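Local coordinates for protein subtilase cytotoxin, subunit B (Escherichia coli, PDB 3DWA) that forms the pentameric B part of an AB5 toxin and probably binds host-cell glycans, including a non-human sugar, to carry in the toxic A subunit, at residues P28-E33 with A44-N49; R75-P80 with G99-T104. One frame throughout, in Å; residues are numbered along the deposited sequence.

Interaction 1 of 2, residues P28-E33 with A44-N49; sequences PYFCIE and ACSMKN
Pro28 and Lys48 close one end of this antiparallel pair. The extended lysine chain crosses the proline ring at a slant, and its CD comes within 3.4 Å of Pro28 CG, a tight fit for two carbons. Lys48 N also donates an almost perfectly straight bond (179°) to Pro28 O, 3.0 Å away.

Two residues further in, Ser46 and Phe30 grip each other twice through their backbones. Ser46 N gives to Phe30 O at 2.9 Å, and Ser46 O receives Phe30 N. Phe30 CG is wedged between its own N and carbonyl carbon (chi1 76°), which tilts the ring toward the neighbouring strand, bringing CE2 to 3.6 Å from Ser46 CB. Phe19 meets the same ring with its plane nearly parallel, and Tyr61 meets it edge-to-face.

Ala44 holds the other end: its O takes Ile32 N at 3.0 Å, while the return bond from Ala44 N to Ile32 O is weak. Its small side chain lies with those of Ile32, Phe30 and Ser46 on the face turned toward Leu97 and helix 57-70.

On the reverse face Cys31 and Cys45 form a non-hydrogen-bonded pair. These cysteines are known to form a disulfide, but here Cys31 SG and Cys45 SG are 2.8 Å apart, too long for an intact bond, so its state is doubtful. The whole is a beta hairpin, part of the OB-fold meander found in AB5 toxin B subunits.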
# COMPACT_ATOMS: atom_id res chain seq x y z
N PRO C 28 -0.72 3.68 -17.26
CA PRO C 28 -0.29 4.63 -16.26
C PRO C 28 1.25 4.80 -16.32
O PRO C 28 1.95 3.84 -16.62
CB PRO C 28 -0.67 3.94 -14.94
CG PRO C 28 -0.69 2.49 -15.27
CD PRO C 28 -1.29 2.46 -16.64
N TYR C 29 1.74 6.02 -16.06
CA TYR C 29 3.21 6.23 -15.88
C TYR C 29 3.46 7.23 -14.75
O TYR C 29 2.53 7.91 -14.30
CB TYR C 29 3.90 6.74 -17.18
CG TYR C 29 3.53 8.18 -17.50
CD1 TYR C 29 4.27 9.27 -16.96
CD2 TYR C 29 2.49 8.45 -18.33
CE1 TYR C 29 3.90 10.58 -17.23
CE2 TYR C 29 2.12 9.73 -18.63
CZ TYR C 29 2.84 10.80 -18.09
OH TYR C 29 2.43 12.06 -18.38
N PHE C 30 4.70 7.29 -14.27
CA PHE C 30 5.12 8.37 -13.38
C PHE C 30 6.53 8.79 -13.81
O PHE C 30 7.25 8.01 -14.46
CB PHE C 30 5.03 7.98 -11.87
CG PHE C 30 6.14 7.06 -11.40
CD1 PHE C 30 7.29 7.60 -10.80
CD2 PHE C 30 6.03 5.67 -11.54
CE1 PHE C 30 8.35 6.76 -10.41
CE2 PHE C 30 7.07 4.84 -11.16
CZ PHE C 30 8.23 5.38 -10.57
N CYS C 31 6.92 10.00 -13.48
CA CYS C 31 8.22 10.53 -13.81
C CYS C 31 8.70 11.21 -12.54
O CYS C 31 7.92 11.83 -11.83
CB CYS C 31 8.10 11.52 -15.01
SG CYS C 31 9.75 12.08 -15.69
N ILE C 32 9.97 11.04 -12.20
CA ILE C 32 10.56 11.78 -11.08
C ILE C 32 11.63 12.75 -11.58
O ILE C 32 12.21 12.53 -12.62
CB ILE C 32 11.20 10.83 -10.04
CG1 ILE C 32 12.18 9.89 -10.73
CG2 ILE C 32 10.10 10.03 -9.30
CD1 ILE C 32 12.90 8.95 -9.79
N GLU C 33 11.89 13.82 -10.82
CA GLU C 33 13.06 14.63 -11.07
C GLU C 33 13.87 14.63 -9.79
O GLU C 33 13.32 14.61 -8.69
CB GLU C 33 12.69 16.04 -11.51
CG GLU C 33 13.89 16.97 -11.82
CD GLU C 33 13.62 18.39 -11.32
OE1 GLU C 33 12.58 18.99 -11.69
OE2 GLU C 33 14.44 18.90 -10.51
N ALA C 44 13.65 10.63 -15.00
CA ALA C 44 13.43 9.28 -15.47
C ALA C 44 11.97 8.92 -15.22
O ALA C 44 11.43 9.28 -14.17
CB ALA C 44 14.38 8.32 -14.71
N CYS C 45 11.32 8.23 -16.17
CA CYS C 45 9.94 7.76 -16.05
C CYS C 45 9.81 6.22 -16.06
O CYS C 45 10.58 5.54 -16.71
CB CYS C 45 9.06 8.29 -17.21
SG CYS C 45 9.24 10.04 -17.50
N SER C 46 8.80 5.70 -15.37
CA SER C 46 8.43 4.29 -15.49
C SER C 46 6.99 4.24 -16.02
O SER C 46 6.11 5.01 -15.57
CB SER C 46 8.58 3.58 -14.13
OG SER C 46 8.13 2.23 -14.18
N MSE C 47 6.75 3.35 -16.97
CA MSE C 47 5.43 3.12 -17.52
C MSE C 47 5.01 1.68 -17.29
O MSE C 47 5.81 0.74 -17.46
CB MSE C 47 5.42 3.42 -19.01
CG MSE C 47 4.07 3.18 -19.69
SE MSE C 47 4.25 3.99 -21.47
CE MSE C 47 5.24 5.65 -20.97
N LYS C 48 3.76 1.50 -16.89
CA LYS C 48 3.24 0.17 -16.57
C LYS C 48 2.99 -0.62 -17.86
O LYS C 48 2.45 -0.08 -18.81
CB LYS C 48 1.95 0.30 -15.76
CG LYS C 48 1.48 -0.98 -15.10
CD LYS C 48 0.18 -0.71 -14.37
CE LYS C 48 -0.46 -1.93 -13.72
NZ LYS C 48 -1.89 -1.59 -13.30
N ASN C 49 3.37 -1.90 -17.87
CA ASN C 49 3.24 -2.77 -19.06
C ASN C 49 3.91 -2.23 -20.35
O ASN C 49 3.55 -2.63 -21.45
CB ASN C 49 1.76 -3.09 -19.38
CG ASN C 49 0.99 -3.65 -18.17
OD1 ASN C 49 -0.16 -3.24 -17.90
ND2 ASN C 49 1.62 -4.58 -17.44

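Interaction 2 of 2, residues R75-P80 with G99-T104; sequences RIYYEP and GLSTCT
With CG beside its backbone N and opposite the carbonyl carbon (chi1 -65°), Tyr77 lays its ring along strand 99-102; Ser101 makes the same choice (chi1 -75°), which sets OG at the rim of that ring, in its plane, 3.5 Å from Tyr77 CE2. The ring edge comes down on the backbone of Gly99, where no side chain is in the way, and Tyr77 CD2 reaches Gly99 C at 3.4 Å. Arg75 CG lies over one ring face, toward its rim.

These are the last two strands of the OB fold, antiparallel and bonded through the backbone: Arg75 N to Ser101 O at 2.9 Å, Ser101 N back to Arg75 O in the carbonyl plane, and Tyr77 N to Gly99 O, 46° out of the plane of the Gly99 carbonyl. Leu100 and Ser101 also pair with a strand of the third subunit, which continues the sheet into that subunit.

On the opposite face Ile76 and Leu100 lie side by side, CG1 to CD2 at 3.9 Å, with helix 57-70 packed on Leu100. The polar ends find partners outside the two strands: Tyr77 OH bonds Pro112 O, Arg75 NE Ser12 OG, and Ser101 OG both Phe110 O and His20 ND1 of the third subunit.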
# COMPACT_ATOMS: atom_id res chain seq x y z
N ARG C 75 20.47 6.56 -5.43
CA ARG C 75 20.99 6.35 -6.77
C ARG C 75 19.79 6.07 -7.64
O ARG C 75 18.96 5.24 -7.27
CB ARG C 75 21.89 5.13 -6.79
CG ARG C 75 22.36 4.70 -8.19
CD ARG C 75 23.47 3.70 -8.08
NE ARG C 75 24.72 4.27 -7.57
CZ ARG C 75 25.79 3.53 -7.22
NH1 ARG C 75 25.76 2.20 -7.34
NH2 ARG C 75 26.90 4.11 -6.75
N ILE C 76 19.72 6.78 -8.77
CA ILE C 76 18.75 6.55 -9.81
C ILE C 76 19.45 5.80 -10.92
O ILE C 76 20.48 6.26 -11.42
CB ILE C 76 18.12 7.90 -10.35
CG1 ILE C 76 16.93 8.32 -9.47
CG2 ILE C 76 17.49 7.73 -11.71
CD1 ILE C 76 17.25 8.68 -8.09
N TYR C 77 18.90 4.64 -11.29
CA TYR C 77 19.35 3.86 -12.46
C TYR C 77 18.41 4.07 -13.60
O TYR C 77 17.19 3.91 -13.45
CB TYR C 77 19.30 2.39 -12.14
CG TYR C 77 20.23 1.90 -11.09
CD1 TYR C 77 21.49 1.40 -11.42
CD2 TYR C 77 19.85 1.90 -9.75
CE1 TYR C 77 22.35 0.91 -10.41
CE2 TYR C 77 20.68 1.41 -8.76
CZ TYR C 77 21.93 0.90 -9.10
OH TYR C 77 22.73 0.45 -8.09
N TYR C 78 18.95 4.40 -14.78
CA TYR C 78 18.12 4.80 -15.90
C TYR C 78 18.64 4.21 -17.23
O TYR C 78 19.79 3.83 -17.35
CB TYR C 78 18.01 6.35 -15.96
CG TYR C 78 19.30 7.02 -16.42
CD1 TYR C 78 19.50 7.34 -17.75
CD2 TYR C 78 20.33 7.28 -15.52
CE1 TYR C 78 20.69 7.93 -18.19
CE2 TYR C 78 21.54 7.88 -15.94
CZ TYR C 78 21.71 8.18 -17.28
OH TYR C 78 22.87 8.76 -17.72
N GLU C 79 17.77 4.16 -18.22
CA GLU C 79 18.17 3.81 -19.56
C GLU C 79 17.70 4.89 -20.54
O GLU C 79 16.51 5.10 -20.68
CB GLU C 79 17.62 2.47 -19.97
CG GLU C 79 17.83 2.24 -21.42
CD GLU C 79 17.97 0.81 -21.74
OE1 GLU C 79 16.94 0.19 -22.10
OE2 GLU C 79 19.12 0.32 -21.59
N PRO C 80 18.65 5.58 -21.21
CA PRO C 80 18.27 6.65 -22.16
C PRO C 80 17.53 6.13 -23.41
O PRO C 80 17.66 4.95 -23.77
CB PRO C 80 19.60 7.30 -22.57
CG PRO C 80 20.72 6.54 -21.84
CD PRO C 80 20.11 5.36 -21.11
N GLY C 99 15.78 1.24 -11.75
CA GLY C 99 16.26 0.83 -10.45
C GLY C 99 16.51 1.98 -9.49
O GLY C 99 16.61 3.13 -9.93
N LEU C 100 16.65 1.67 -8.20
CA LEU C 100 16.93 2.69 -7.15
C LEU C 100 17.70 2.03 -6.03
O LEU C 100 17.52 0.82 -5.79
CB LEU C 100 15.60 3.22 -6.55
CG LEU C 100 14.59 3.98 -7.43
CD1 LEU C 100 13.16 3.95 -6.89
CD2 LEU C 100 15.09 5.45 -7.61
N SER C 101 18.52 2.80 -5.32
CA SER C 101 19.26 2.31 -4.18
C SER C 101 19.44 3.41 -3.14
O SER C 101 19.55 4.58 -3.49
CB SER C 101 20.69 1.93 -4.62
OG SER C 101 20.68 0.72 -5.35
N THR C 102 19.58 3.02 -1.88
CA THR C 102 20.03 3.92 -0.84
C THR C 102 21.54 4.21 -1.01
O THR C 102 22.28 3.43 -1.61
CB THR C 102 19.76 3.30 0.52
OG1 THR C 102 20.46 2.06 0.60
CG2 THR C 102 18.23 3.06 0.69
N CYS C 103 21.99 5.33 -0.47
CA CYS C 103 23.40 5.72 -0.55
C CYS C 103 23.97 5.93 0.82
O CYS C 103 23.28 6.39 1.75
CB CYS C 103 23.54 7.02 -1.35
SG CYS C 103 23.05 6.85 -3.05
N THR C 104 25.25 5.59 0.96
CA THR C 104 26.00 5.88 2.16
C THR C 104 26.71 7.24 2.03
O THR C 104 26.82 7.98 3.01
CB THR C 104 27.04 4.76 2.44
OG1 THR C 104 27.64 4.41 1.20
CG2 THR C 104 26.36 3.51 2.93

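Interactions 1 and 2 follow one another along the chain, with helix 57-70 between them, yet belong to one curled sheet. Their centres are 14 Å apart, and they meet directly where Ile32 CD1 packs on Ile76 CG1 at 4.1 Å. Leu97, on strand 96-102, touches Phe30, Ile32 and Ala44 as well as Ile76, and Ala64 of helix 57-70 touches both Phe30 and Leu100, so one hydrophobic core serves both pairs. Each also faces a neighbour in the pentamer: Tyr29 OH bonds to Trp2 NE1 of the second subunit, whereas interaction 2 lies against the third. His20 lies beside Tyr29 within the chain, and its copy in the third subunit meets Tyr77.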